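Local coordinates for protein-glutamine gamma-glutamyltransferase 2 (Pagrus major, PDB 1G0D), which probably forms calcium-dependent isopeptide cross-links between glutamine and lysine side chains of proteins and also couples small amines to protein-bound glutamine, at residues N395-Y400 and A456-T461; R31-R36 and Y183-C188; H557-K562 and I580-P585; D48-K53 and V112-P117; P246-G251 and V619-G624. All blocks are in the same frame, centred on the assembly; numbering follows the deposited sequence.

Interaction 1. Residues N395-Y400 and A456-T461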
# COMPACT_ATOMS: atom_id res chain seq x y z
N ASN A 395 -13.69 5.76 -12.52
CA ASN A 395 -14.70 6.38 -13.39
C ASN A 395 -15.98 5.63 -13.74
O ASN A 395 -16.90 6.23 -14.29
CB ASN A 395 -14.04 6.74 -14.71
CG ASN A 395 -13.14 7.93 -14.59
OD1 ASN A 395 -13.52 8.93 -14.03
ND2 ASN A 395 -11.93 7.82 -15.12
N ALA A 396 -16.06 4.33 -13.47
CA ALA A 396 -17.24 3.51 -13.82
C ALA A 396 -18.59 4.12 -13.47
O ALA A 396 -18.75 4.67 -12.39
CB ALA A 396 -17.13 2.11 -13.17
N ASP A 397 -19.57 4.00 -14.38
CA ASP A 397 -20.93 4.54 -14.13
C ASP A 397 -21.94 3.47 -13.79
O ASP A 397 -22.33 2.72 -14.68
CB ASP A 397 -21.48 5.30 -15.35
CG ASP A 397 -22.69 6.18 -15.00
OD1 ASP A 397 -22.70 6.81 -13.92
OD2 ASP A 397 -23.64 6.27 -15.79
N THR A 398 -22.36 3.41 -12.53
CA THR A 398 -23.37 2.46 -12.06
C THR A 398 -24.70 3.20 -11.87
O THR A 398 -24.81 4.15 -11.09
CB THR A 398 -22.98 1.76 -10.70
OG1 THR A 398 -22.45 0.45 -10.94
CG2 THR A 398 -24.18 1.54 -9.82
N ILE A 399 -25.72 2.77 -12.61
CA ILE A 399 -27.03 3.35 -12.48
C ILE A 399 -27.97 2.31 -11.87
O ILE A 399 -28.13 1.24 -12.44
CB ILE A 399 -27.55 3.75 -13.85
CG1 ILE A 399 -26.68 4.88 -14.39
CG2 ILE A 399 -29.02 4.14 -13.77
CD1 ILE A 399 -26.94 5.22 -15.85
N TYR A 400 -28.57 2.59 -10.72
CA TYR A 400 -29.49 1.65 -10.07
C TYR A 400 -30.91 1.69 -10.64
O TYR A 400 -31.40 2.76 -10.98
CB TYR A 400 -29.60 1.96 -8.61
CG TYR A 400 -28.45 1.46 -7.80
CD1 TYR A 400 -27.25 2.17 -7.74
CD2 TYR A 400 -28.61 0.34 -6.97
CE1 TYR A 400 -26.23 1.78 -6.86
CE2 TYR A 400 -27.62 -0.06 -6.09
CZ TYR A 400 -26.43 0.67 -6.02
OH TYR A 400 -25.50 0.32 -5.05
N ALA A 456 -12.92 7.91 -23.95
CA ALA A 456 -12.69 6.61 -23.35
C ALA A 456 -13.87 5.65 -23.30
O ALA A 456 -13.70 4.45 -22.98
CB ALA A 456 -12.13 6.81 -21.96
N GLY A 457 -15.06 6.17 -23.60
CA GLY A 457 -16.24 5.33 -23.56
C GLY A 457 -17.01 5.34 -22.25
O GLY A 457 -17.76 4.39 -21.97
N ARG A 458 -16.84 6.37 -21.42
CA ARG A 458 -17.58 6.46 -20.16
C ARG A 458 -18.88 7.10 -20.56
O ARG A 458 -18.84 8.19 -21.14
CB ARG A 458 -16.86 7.39 -19.19
CG ARG A 458 -16.76 6.88 -17.79
CD ARG A 458 -18.06 6.34 -17.30
NE ARG A 458 -19.12 7.34 -17.31
CZ ARG A 458 -19.44 8.10 -16.28
NH1 ARG A 458 -20.42 8.98 -16.39
NH2 ARG A 458 -18.79 8.00 -15.12
N ARG A 459 -20.03 6.47 -20.29
CA ARG A 459 -21.30 7.08 -20.69
C ARG A 459 -21.38 8.44 -20.03
O ARG A 459 -20.96 8.60 -18.88
CB ARG A 459 -22.53 6.20 -20.35
CG ARG A 459 -22.63 5.69 -18.91
CD ARG A 459 -23.94 4.94 -18.69
NE ARG A 459 -23.98 4.24 -17.41
CZ ARG A 459 -24.76 3.19 -17.15
NH1 ARG A 459 -25.56 2.71 -18.10
NH2 ARG A 459 -24.74 2.62 -15.95
N VAL A 460 -21.89 9.42 -20.75
CA VAL A 460 -21.93 10.75 -20.19
C VAL A 460 -23.25 11.47 -20.32
O VAL A 460 -23.49 12.23 -21.25
CB VAL A 460 -20.79 11.63 -20.77
CG1 VAL A 460 -20.99 11.88 -22.27
CG2 VAL A 460 -20.71 12.93 -19.99
N THR A 461 -24.08 11.21 -19.32
CA THR A 461 -25.41 11.79 -19.15
C THR A 461 -25.53 13.34 -19.33
O THR A 461 -24.52 14.06 -19.15
CB THR A 461 -25.96 11.38 -17.72
OG1 THR A 461 -24.96 10.60 -17.01
CG2 THR A 461 -27.26 10.54 -17.86
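Arg458 and Arg459 reach from the loop after helix 447-456 to the end of helix 387-395 and the start of strand 397-403. The Arg458 side chain is bent at both chi2 (-47°) and chi3 (-59°), a fold that turns its guanidinium back over its own loop. NH2 donates to Asn395 O at 2.7 Å, in the guanidinium plane and almost in line with the carbonyl bond, while NE and NH1 together grip the carbonyl O of Arg459 side-on. Asp397 CB lies over the centre of one face, 3.6 Å from Arg458 CZ, and the carboxylate stacks nearly parallel to the guanidinium, its charge close to that of Arg458, but none of the Arg458 N-H groups points at it. Asn395 and Asp397 belong by similarity to a calcium site of the catalytic core; here the Asn395 amide oxygen is held by Tyr453 and Lys441. An alanine at Arg458 would remove both grips and probably leave Asn395 O and Arg459 O without these donors and the loop freer to move. Arg459 runs extended from CG to NE. Its NE forms a salt bridge with Asp397 OD2 at 2.6 Å; as a hydrogen bond it is weak and bent, 123° at the hydrogen, and the two planes stand nearly perpendicular. NH2 bonds to Asp397 O from above the carbonyl plane, and Ile399 CD1 sits over the guanidinium centre.

Interaction 2. Residues R31-R36 and Y183-C188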
# COMPACT_ATOMS: atom_id res chain seq x y z
N ARG A 31 28.09 -4.27 5.28
CA ARG A 31 28.15 -4.82 3.92
C ARG A 31 27.87 -3.73 2.91
O ARG A 31 27.01 -2.87 3.14
CB ARG A 31 27.19 -5.98 3.73
CG ARG A 31 25.84 -5.79 4.31
CD ARG A 31 24.97 -7.00 3.94
NE ARG A 31 23.59 -6.83 4.38
CZ ARG A 31 22.56 -7.49 3.87
NH1 ARG A 31 21.34 -7.25 4.33
NH2 ARG A 31 22.77 -8.38 2.90
N LEU A 32 28.59 -3.77 1.79
CA LEU A 32 28.46 -2.76 0.75
C LEU A 32 27.14 -2.84 0.00
O LEU A 32 26.89 -3.80 -0.71
CB LEU A 32 29.62 -2.89 -0.24
CG LEU A 32 29.73 -1.89 -1.40
CD1 LEU A 32 29.98 -0.47 -0.90
CD2 LEU A 32 30.88 -2.30 -2.29
N ILE A 33 26.29 -1.84 0.20
CA ILE A 33 25.00 -1.74 -0.49
C ILE A 33 25.03 -0.38 -1.21
O ILE A 33 24.99 0.69 -0.61
CB ILE A 33 23.85 -1.78 0.49
CG1 ILE A 33 24.02 -2.98 1.41
CG2 ILE A 33 22.57 -1.80 -0.29
CD1 ILE A 33 23.14 -2.97 2.62
N VAL A 34 25.07 -0.47 -2.53
CA VAL A 34 25.24 0.67 -3.42
C VAL A 34 24.02 0.99 -4.32
O VAL A 34 23.19 0.14 -4.50
CB VAL A 34 26.53 0.27 -4.20
CG1 VAL A 34 26.34 0.33 -5.72
CG2 VAL A 34 27.71 1.03 -3.63
N ARG A 35 23.90 2.21 -4.86
CA ARG A 35 22.80 2.55 -5.79
C ARG A 35 23.43 2.79 -7.19
O ARG A 35 24.57 3.22 -7.27
CB ARG A 35 22.03 3.79 -5.31
CG ARG A 35 21.49 3.63 -3.90
CD ARG A 35 20.40 4.62 -3.57
NE ARG A 35 19.83 4.37 -2.24
CZ ARG A 35 18.63 3.82 -1.98
NH1 ARG A 35 17.82 3.42 -2.95
NH2 ARG A 35 18.22 3.71 -0.72
N ARG A 36 22.71 2.51 -8.28
CA ARG A 36 23.25 2.64 -9.64
C ARG A 36 23.47 4.02 -10.23
O ARG A 36 22.81 4.97 -9.87
CB ARG A 36 22.39 1.84 -10.63
CG ARG A 36 21.09 2.47 -10.97
CD ARG A 36 20.08 1.44 -11.51
NE ARG A 36 18.92 2.09 -12.14
CZ ARG A 36 18.09 1.50 -13.00
NH1 ARG A 36 18.27 0.24 -13.36
NH2 ARG A 36 17.11 2.19 -13.57
N TYR A 183 17.45 -7.24 7.15
CA TYR A 183 17.19 -8.24 6.12
C TYR A 183 16.02 -8.04 5.17
O TYR A 183 15.82 -8.82 4.24
CB TYR A 183 17.10 -9.61 6.78
CG TYR A 183 18.21 -9.83 7.78
CD1 TYR A 183 17.93 -10.12 9.10
CD2 TYR A 183 19.54 -9.68 7.41
CE1 TYR A 183 18.94 -10.25 10.04
CE2 TYR A 183 20.57 -9.81 8.33
CZ TYR A 183 20.26 -10.10 9.64
OH TYR A 183 21.26 -10.21 10.57
N VAL A 184 15.27 -6.97 5.36
CA VAL A 184 14.15 -6.74 4.47
C VAL A 184 14.64 -6.54 3.02
O VAL A 184 13.90 -6.78 2.06
CB VAL A 184 13.35 -5.54 4.94
CG1 VAL A 184 12.48 -5.04 3.81
CG2 VAL A 184 12.54 -5.93 6.18
N MET A 185 15.89 -6.10 2.86
CA MET A 185 16.41 -5.90 1.52
C MET A 185 16.67 -7.27 0.90
O MET A 185 16.36 -7.52 -0.26
CB MET A 185 17.72 -5.11 1.56
CG MET A 185 18.41 -5.00 0.21
SD MET A 185 20.12 -4.50 0.28
CE MET A 185 20.87 -6.01 1.00
N ASP A 186 17.23 -8.17 1.68
CA ASP A 186 17.53 -9.49 1.18
C ASP A 186 16.29 -10.26 0.76
O ASP A 186 16.33 -11.02 -0.23
CB ASP A 186 18.25 -10.25 2.25
CG ASP A 186 19.49 -9.57 2.67
OD1 ASP A 186 20.55 -10.08 2.25
OD2 ASP A 186 19.42 -8.54 3.39
N ILE A 187 15.20 -10.07 1.51
CA ILE A 187 13.93 -10.72 1.20
C ILE A 187 13.30 -10.09 -0.05
O ILE A 187 12.59 -10.75 -0.81
CB ILE A 187 12.89 -10.56 2.33
CG1 ILE A 187 13.37 -11.24 3.62
CG2 ILE A 187 11.62 -11.22 1.91
CD1 ILE A 187 12.71 -10.74 4.88
N CYS A 188 13.54 -8.80 -0.26
CA CYS A 188 12.99 -8.15 -1.43
C CYS A 188 13.55 -8.83 -2.67
O CYS A 188 12.77 -9.16 -3.55
CB CYS A 188 13.32 -6.66 -1.42
SG CYS A 188 12.31 -5.74 -0.26
O HOH W 1 20.28 -5.91 6.69
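Arg31 stretches from the edge of the N-terminal domain to Asp186 in the first turn of helix 184-193. From CB, with CG set between the backbone N and the carbonyl carbon (chi1 43°), the chain runs straight through CG and CD to NE, which is paired with Asp28. At the tip, NH2 meets Asp186 OD1 at 2.9 Å and NH1 meets Asp186 OD2 at a modelled 2.5 Å, very short and of doubtful exact length; together they make a two-pronged salt bridge with the two planes only 12° apart. NH1 also donates to a water that accepts from Tyr183 N, at the N-cap position. Met185 CE lies over one face toward the rim, 3.6 Å from Arg31 NH2, and the sulfur of the same methionine touches Ile33 CG2. A leucine at Arg31 would probably leave the Asp186 carboxylate without its positive mate and the water without this donor. The contact is an interdomain salt bridge beside a small apolar patch, joining the N-terminal beta-sandwich to a helix of the transglutaminase core.

Interaction 3. Residues H557-K562 and I580-P585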
# COMPACT_ATOMS: atom_id res chain seq x y z
N HIS A 557 -16.73 -2.99 11.85
CA HIS A 557 -17.92 -2.37 12.45
C HIS A 557 -18.66 -1.37 11.53
O HIS A 557 -18.90 -0.22 11.92
CB HIS A 557 -17.52 -1.64 13.75
CG HIS A 557 -16.42 -2.31 14.51
ND1 HIS A 557 -16.66 -3.22 15.51
CD2 HIS A 557 -15.08 -2.24 14.38
CE1 HIS A 557 -15.51 -3.69 15.97
NE2 HIS A 557 -14.54 -3.11 15.30
N LEU A 558 -19.04 -1.83 10.34
CA LEU A 558 -19.73 -0.99 9.36
C LEU A 558 -21.24 -1.24 9.15
O LEU A 558 -21.71 -2.38 9.04
CB LEU A 558 -19.05 -1.16 8.01
CG LEU A 558 -17.71 -0.52 7.73
CD1 LEU A 558 -17.11 -1.29 6.56
CD2 LEU A 558 -17.86 1.00 7.42
N ILE A 559 -22.00 -0.16 9.05
CA ILE A 559 -23.43 -0.27 8.84
C ILE A 559 -23.82 0.60 7.66
O ILE A 559 -23.72 1.82 7.70
CB ILE A 559 -24.20 0.17 10.12
CG1 ILE A 559 -24.09 -0.95 11.18
CG2 ILE A 559 -25.67 0.45 9.78
CD1 ILE A 559 -24.47 -0.51 12.55
N ARG A 560 -24.28 -0.03 6.59
CA ARG A 560 -24.70 0.73 5.42
C ARG A 560 -26.17 1.10 5.55
O ARG A 560 -27.02 0.23 5.58
CB ARG A 560 -24.49 -0.11 4.17
CG ARG A 560 -24.59 0.65 2.87
CD ARG A 560 -24.07 -0.24 1.76
NE ARG A 560 -22.61 -0.28 1.74
CZ ARG A 560 -21.89 -0.95 0.83
NH1 ARG A 560 -20.56 -0.92 0.89
NH2 ARG A 560 -22.50 -1.64 -0.12
N VAL A 561 -26.48 2.39 5.65
CA VAL A 561 -27.86 2.85 5.74
C VAL A 561 -28.28 3.35 4.37
O VAL A 561 -27.50 4.03 3.71
CB VAL A 561 -28.00 3.99 6.75
CG1 VAL A 561 -29.44 4.48 6.80
CG2 VAL A 561 -27.53 3.52 8.11
N LYS A 562 -29.48 2.99 3.93
CA LYS A 562 -30.01 3.42 2.63
C LYS A 562 -31.39 4.04 2.77
O LYS A 562 -32.17 3.66 3.63
CB LYS A 562 -30.10 2.25 1.66
CG LYS A 562 -28.80 1.51 1.50
CD LYS A 562 -28.95 0.41 0.46
CE LYS A 562 -27.65 -0.31 0.19
NZ LYS A 562 -27.77 -1.10 -1.06
N ILE A 580 -21.80 3.79 7.82
CA ILE A 580 -21.40 4.26 9.12
C ILE A 580 -20.33 3.41 9.77
O ILE A 580 -20.56 2.26 10.07
CB ILE A 580 -22.60 4.34 10.05
CG1 ILE A 580 -23.74 5.07 9.35
CG2 ILE A 580 -22.23 5.09 11.33
CD1 ILE A 580 -24.97 5.30 10.22
N PRO A 581 -19.12 3.96 9.91
CA PRO A 581 -18.07 3.19 10.57
C PRO A 581 -18.13 3.47 12.11
O PRO A 581 -17.89 4.59 12.57
CB PRO A 581 -16.80 3.72 9.90
CG PRO A 581 -17.17 5.02 9.27
CD PRO A 581 -18.62 5.25 9.42
N LEU A 582 -18.50 2.45 12.88
CA LEU A 582 -18.60 2.60 14.33
C LEU A 582 -17.17 2.53 14.90
O LEU A 582 -16.45 1.56 14.62
CB LEU A 582 -19.49 1.50 14.91
CG LEU A 582 -21.03 1.59 14.94
CD1 LEU A 582 -21.53 2.41 13.84
CD2 LEU A 582 -21.61 0.23 14.79
N SER A 583 -16.78 3.53 15.70
CA SER A 583 -15.42 3.62 16.25
C SER A 583 -15.01 2.68 17.37
O SER A 583 -15.84 2.22 18.13
CB SER A 583 -15.11 5.06 16.72
OG SER A 583 -16.20 5.74 17.32
N THR A 584 -13.71 2.40 17.47
CA THR A 584 -13.17 1.57 18.55
C THR A 584 -12.37 2.54 19.42
O THR A 584 -11.95 3.61 18.97
CB THR A 584 -12.26 0.45 18.04
OG1 THR A 584 -11.42 0.94 17.00
CG2 THR A 584 -13.10 -0.72 17.52
N PRO A 585 -12.15 2.20 20.70
CA PRO A 585 -11.39 3.17 21.49
C PRO A 585 -9.99 3.35 20.93
O PRO A 585 -9.48 2.45 20.28
CB PRO A 585 -11.39 2.59 22.90
CG PRO A 585 -11.67 1.11 22.73
CD PRO A 585 -12.50 0.99 21.47
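His557 to Ile559 pair antiparallel with Ile580 to Leu582 at the open end of the beta hairpin of strands 558-566 and 573-581, where Ile580 and Pro581 belong by similarity to a GTP-binding site. Three backbone hydrogen bonds hold the register: Ile559 and Ile580 exchange N-H and carbonyl both ways, and Leu582 N donates to His557 O at 2.9 Å. A CA-H...O contact from Leu558 to Ile580 O supplements them. Apolar contacts lie on both faces. Leu558 CD2 packs on Pro581 CB at 3.8 Å, the face where Leu558 also nears Tyr515, important for catalytic activity. On the other face Ile559 CD1 meets Leu582 CD2 at 3.7 Å, and Val561 CG2 meets Ile580 CD1 at 3.8 Å; strand 488-496 covers Ile559, Ile580 and Leu582. The polar ends find partners outside the hairpin: Thr584 OG1 bonds to Asp672 O and His557 NE2 to Lys671 O, while the methyl CG2 of Thr584 rests 3.6 Å from His557 NE2.

Interaction 4. Residues D48-K53 and V112-P117; sequences DSLPPK and VLVMSP
Lys53 and Pro117 bring the two backbones closest, their CA atoms 5.4 Å apart, where 50-53 and 114-117 run nearly parallel, 19° between their end-to-end directions; farther back, at Leu50 and Val114, the backbones stand wider apart. That wider gap is spanned by side chains. Leu50 sends its CD2 methyl to the CG1 methyl of Val114, 3.4 Å away, the two side chains running antiparallel, side by side. CG1 of Val114 stands anti to the backbone N (chi1 176°), which carries this branch to Leu50, and the same valine also packs against Leu56 of strand 55-62. Leu50 and Pro51 in turn lean on Leu7. At the other end the Pro117 ring lies against the start of the Lys53 side chain: Pro117 CG is 3.3 Å from Lys53 CB, and the ring's CB and CD both lie near Lys53 O. Pro117 N has no hydrogen to offer that carbonyl, which leaves the meeting one of van der Waals contact. Beyond CG the lysine chain is extended and leads its ammonium group away from the proline. Pro117 also touches His54, the last residue before strand 55-62. This is a small van der Waals contact at one end of the N-terminal beta-sandwich, setting the loop between strands 40-46 and 55-62, which belong to different sheets, against the end of strand 106-115 and the turn that follows.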
# COMPACT_ATOMS: atom_id res chain seq x y z
N ASP A 48 52.86 -5.80 -1.33
CA ASP A 48 53.97 -5.11 -1.95
C ASP A 48 53.64 -4.33 -3.21
O ASP A 48 53.23 -3.18 -3.10
CB ASP A 48 55.21 -6.04 -2.12
CG ASP A 48 55.12 -6.98 -3.32
OD1 ASP A 48 56.14 -7.08 -4.06
OD2 ASP A 48 54.07 -7.64 -3.51
N SER A 49 53.74 -4.91 -4.39
CA SER A 49 53.50 -4.11 -5.58
C SER A 49 53.10 -4.89 -6.80
O SER A 49 53.48 -6.05 -6.98
CB SER A 49 54.76 -3.34 -5.94
OG SER A 49 54.65 -1.97 -5.62
N LEU A 50 52.36 -4.22 -7.67
CA LEU A 50 51.93 -4.87 -8.88
C LEU A 50 53.18 -5.22 -9.67
O LEU A 50 53.92 -4.35 -10.13
CB LEU A 50 50.98 -3.96 -9.68
CG LEU A 50 49.53 -4.45 -9.84
CD1 LEU A 50 48.98 -3.95 -11.16
CD2 LEU A 50 49.45 -5.97 -9.77
N PRO A 51 53.44 -6.53 -9.83
CA PRO A 51 54.62 -6.96 -10.58
C PRO A 51 54.67 -6.22 -11.91
O PRO A 51 53.76 -6.30 -12.72
CB PRO A 51 54.39 -8.45 -10.75
CG PRO A 51 53.53 -8.84 -9.58
CD PRO A 51 52.64 -7.67 -9.34
N PRO A 52 55.78 -5.51 -12.18
CA PRO A 52 56.05 -4.72 -13.38
C PRO A 52 55.05 -4.73 -14.54
O PRO A 52 54.29 -3.77 -14.73
CB PRO A 52 57.45 -5.18 -13.78
CG PRO A 52 58.11 -5.51 -12.38
CD PRO A 52 56.99 -5.54 -11.33
N LYS A 53 55.04 -5.80 -15.33
CA LYS A 53 54.13 -5.83 -16.46
C LYS A 53 52.77 -6.47 -16.14
O LYS A 53 52.07 -6.97 -17.02
CB LYS A 53 54.80 -6.55 -17.64
CG LYS A 53 56.03 -5.79 -18.21
CD LYS A 53 56.82 -6.65 -19.22
CE LYS A 53 58.01 -5.90 -19.84
NZ LYS A 53 58.55 -6.64 -21.03
N VAL A 112 38.37 -9.30 -8.54
CA VAL A 112 39.49 -8.47 -9.02
C VAL A 112 40.67 -9.43 -9.41
O VAL A 112 41.22 -10.16 -8.56
CB VAL A 112 39.92 -7.42 -7.91
CG1 VAL A 112 41.19 -6.66 -8.33
CG2 VAL A 112 38.77 -6.44 -7.66
N LEU A 113 41.02 -9.46 -10.70
CA LEU A 113 42.11 -10.32 -11.18
C LEU A 113 43.40 -9.56 -11.44
O LEU A 113 43.37 -8.50 -12.05
CB LEU A 113 41.76 -10.98 -12.51
CG LEU A 113 40.74 -12.07 -12.78
CD1 LEU A 113 40.18 -12.73 -11.54
CD2 LEU A 113 39.67 -11.39 -13.57
N VAL A 114 44.52 -10.12 -11.00
CA VAL A 114 45.84 -9.54 -11.28
C VAL A 114 46.40 -10.43 -12.39
O VAL A 114 46.43 -11.64 -12.24
CB VAL A 114 46.80 -9.63 -10.05
CG1 VAL A 114 48.19 -9.09 -10.45
CG2 VAL A 114 46.22 -8.83 -8.87
N MET A 115 46.84 -9.84 -13.49
CA MET A 115 47.35 -10.68 -14.55
C MET A 115 48.65 -10.36 -15.21
O MET A 115 49.07 -9.20 -15.29
CB MET A 115 46.34 -10.75 -15.66
CG MET A 115 45.11 -11.41 -15.24
SD MET A 115 43.82 -10.78 -16.21
CE MET A 115 44.75 -10.16 -17.70
N SER A 116 49.25 -11.43 -15.73
CA SER A 116 50.51 -11.40 -16.45
C SER A 116 50.28 -10.58 -17.73
O SER A 116 49.16 -10.50 -18.21
CB SER A 116 50.88 -12.82 -16.82
OG SER A 116 52.16 -12.88 -17.43
N PRO A 117 51.33 -9.96 -18.28
CA PRO A 117 51.14 -9.17 -19.51
C PRO A 117 50.81 -10.00 -20.75
O PRO A 117 50.48 -9.43 -21.79
CB PRO A 117 52.47 -8.43 -19.67
CG PRO A 117 53.46 -9.29 -19.00
CD PRO A 117 52.73 -9.93 -17.83

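Interaction 5. Residues P246-G251 and V619-G624; sequences PYRWTG and VFTLEG
Thr250 OG1 donates to Glu623 OE2 at 2.9 Å, reaching the anti lone pair of that oxygen, the side away from OE1. Glu623 is extended beyond CG, which carries its carboxylate across to the loop. Gly251 comes close beside them, and a side chain there would run into Glu623 OE2. A water accepts from Thr250 N, donates to Gly251 O and gives a weak bond to Glu623 OE2. At the other end Arg248, bent at chi2 and chi3, crosses the strand's side chains at about a right angle, its NH1 3.7 Å from Val619 CG2 and its NH2 3.5 Å from Thr621 OG1. Farther out, Asp664 holds Arg248 NH2 in a salt bridge, and Asn176 makes a weak bond to Glu623 OE1 while pairing with the Thr250 backbone. The contact joins the catalytic core to the C-terminal Ig-like domain: the loop before helix 253-261 lies against strand 619-624, which is flanked in its sheet by strands 659-666 and 628-634.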
# COMPACT_ATOMS: atom_id res chain seq x y z
N PRO A 246 -6.39 -9.69 8.34
CA PRO A 246 -5.78 -8.52 7.69
C PRO A 246 -5.78 -7.23 8.50
O PRO A 246 -4.82 -6.47 8.47
CB PRO A 246 -6.59 -8.38 6.40
CG PRO A 246 -6.98 -9.76 6.09
CD PRO A 246 -7.33 -10.37 7.43
N TYR A 247 -6.85 -6.97 9.23
CA TYR A 247 -6.95 -5.73 10.00
C TYR A 247 -6.01 -5.68 11.23
O TYR A 247 -5.95 -4.67 11.93
CB TYR A 247 -8.41 -5.53 10.43
CG TYR A 247 -8.79 -6.40 11.58
CD1 TYR A 247 -9.33 -7.66 11.36
CD2 TYR A 247 -8.54 -6.00 12.89
CE1 TYR A 247 -9.60 -8.52 12.42
CE2 TYR A 247 -8.80 -6.85 13.96
CZ TYR A 247 -9.33 -8.12 13.72
OH TYR A 247 -9.58 -8.97 14.78
N ARG A 248 -5.28 -6.77 11.44
CA ARG A 248 -4.35 -6.88 12.57
C ARG A 248 -2.98 -6.24 12.33
O ARG A 248 -2.39 -5.69 13.23
CB ARG A 248 -4.10 -8.36 12.91
CG ARG A 248 -5.17 -9.06 13.75
CD ARG A 248 -4.95 -8.84 15.23
NE ARG A 248 -4.62 -10.08 15.94
CZ ARG A 248 -3.82 -10.11 17.01
NH1 ARG A 248 -3.57 -11.26 17.60
NH2 ARG A 248 -3.24 -8.98 17.46
N TRP A 249 -2.47 -6.35 11.12
CA TRP A 249 -1.14 -5.85 10.86
C TRP A 249 -0.94 -4.36 10.95
O TRP A 249 -1.75 -3.58 10.45
CB TRP A 249 -0.66 -6.31 9.49
CG TRP A 249 -0.97 -7.75 9.12
CD1 TRP A 249 -1.91 -8.14 8.22
CD2 TRP A 249 -0.20 -8.93 9.44
NE1 TRP A 249 -1.77 -9.47 7.95
CE2 TRP A 249 -0.74 -9.99 8.67
CE3 TRP A 249 0.89 -9.19 10.28
CZ2 TRP A 249 -0.23 -11.31 8.72
CZ3 TRP A 249 1.40 -10.50 10.33
CH2 TRP A 249 0.84 -11.55 9.54
N THR A 250 0.17 -3.97 11.57
CA THR A 250 0.52 -2.55 11.69
C THR A 250 1.78 -2.24 10.87
O THR A 250 2.28 -1.13 10.90
CB THR A 250 0.78 -2.18 13.15
OG1 THR A 250 1.43 -3.26 13.84
CG2 THR A 250 -0.53 -1.88 13.81
N GLY A 251 2.26 -3.24 10.13
CA GLY A 251 3.45 -3.08 9.31
C GLY A 251 3.78 -4.21 8.35
O GLY A 251 3.28 -5.32 8.48
N VAL A 619 -4.64 -9.27 23.39
CA VAL A 619 -3.22 -9.26 22.98
C VAL A 619 -2.87 -7.88 22.47
O VAL A 619 -3.61 -7.33 21.64
CB VAL A 619 -2.89 -10.06 21.74
CG1 VAL A 619 -1.71 -10.89 22.01
CG2 VAL A 619 -4.07 -10.78 21.21
N PHE A 620 -1.74 -7.35 22.91
CA PHE A 620 -1.27 -6.06 22.43
C PHE A 620 -0.05 -6.48 21.59
O PHE A 620 0.69 -7.38 21.99
CB PHE A 620 -0.80 -5.20 23.60
CG PHE A 620 -1.91 -4.56 24.38
CD1 PHE A 620 -2.48 -3.37 23.96
CD2 PHE A 620 -2.40 -5.16 25.53
CE1 PHE A 620 -3.53 -2.78 24.69
CE2 PHE A 620 -3.44 -4.58 26.27
CZ PHE A 620 -4.01 -3.40 25.84
N THR A 621 0.13 -5.89 20.41
CA THR A 621 1.30 -6.19 19.56
C THR A 621 1.97 -4.87 19.31
O THR A 621 1.31 -3.93 18.87
CB THR A 621 0.91 -6.75 18.21
OG1 THR A 621 -0.06 -7.80 18.39
CG2 THR A 621 2.15 -7.26 17.49
N LEU A 622 3.27 -4.77 19.58
CA LEU A 622 3.97 -3.49 19.40
C LEU A 622 5.11 -3.56 18.39
O LEU A 622 5.82 -4.55 18.31
CB LEU A 622 4.58 -3.00 20.72
CG LEU A 622 3.92 -2.87 22.09
CD1 LEU A 622 4.01 -1.44 22.53
CD2 LEU A 622 2.51 -3.31 22.07
N GLU A 623 5.28 -2.50 17.60
CA GLU A 623 6.37 -2.47 16.64
C GLU A 623 6.68 -1.05 16.19
O GLU A 623 5.85 -0.15 16.30
CB GLU A 623 6.02 -3.31 15.43
CG GLU A 623 5.25 -2.54 14.42
CD GLU A 623 5.20 -3.25 13.10
OE1 GLU A 623 6.28 -3.62 12.58
OE2 GLU A 623 4.08 -3.44 12.59
N GLY A 624 7.89 -0.87 15.67
CA GLY A 624 8.29 0.43 15.17
C GLY A 624 9.59 0.33 14.40
O GLY A 624 10.52 -0.30 14.90
O HOH W 2 2.43 -6.09 11.28

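From the N terminus, interaction 2 opens first, at 31-36, and closes when the chain reaches helix 184-193, tying the N-terminal domain to the catalytic core. Interaction 4, nested inside, opens at 48-53 and closes at 112-117 within the N-terminal beta-sandwich, its centre about 32 Å from that of interaction 2. Interaction 5 then opens at 246-251 and closes only at 619-624, a span of more than 360 residues joining the core to the C-terminal Ig-like domain. Nested within it are interaction 1 (395-400 to 456-461) and then interaction 3 (the hairpin of 557-562 and 580-585), which reach one mixed sheet, their nearest atoms about 5 Å apart. None of the five loops cross.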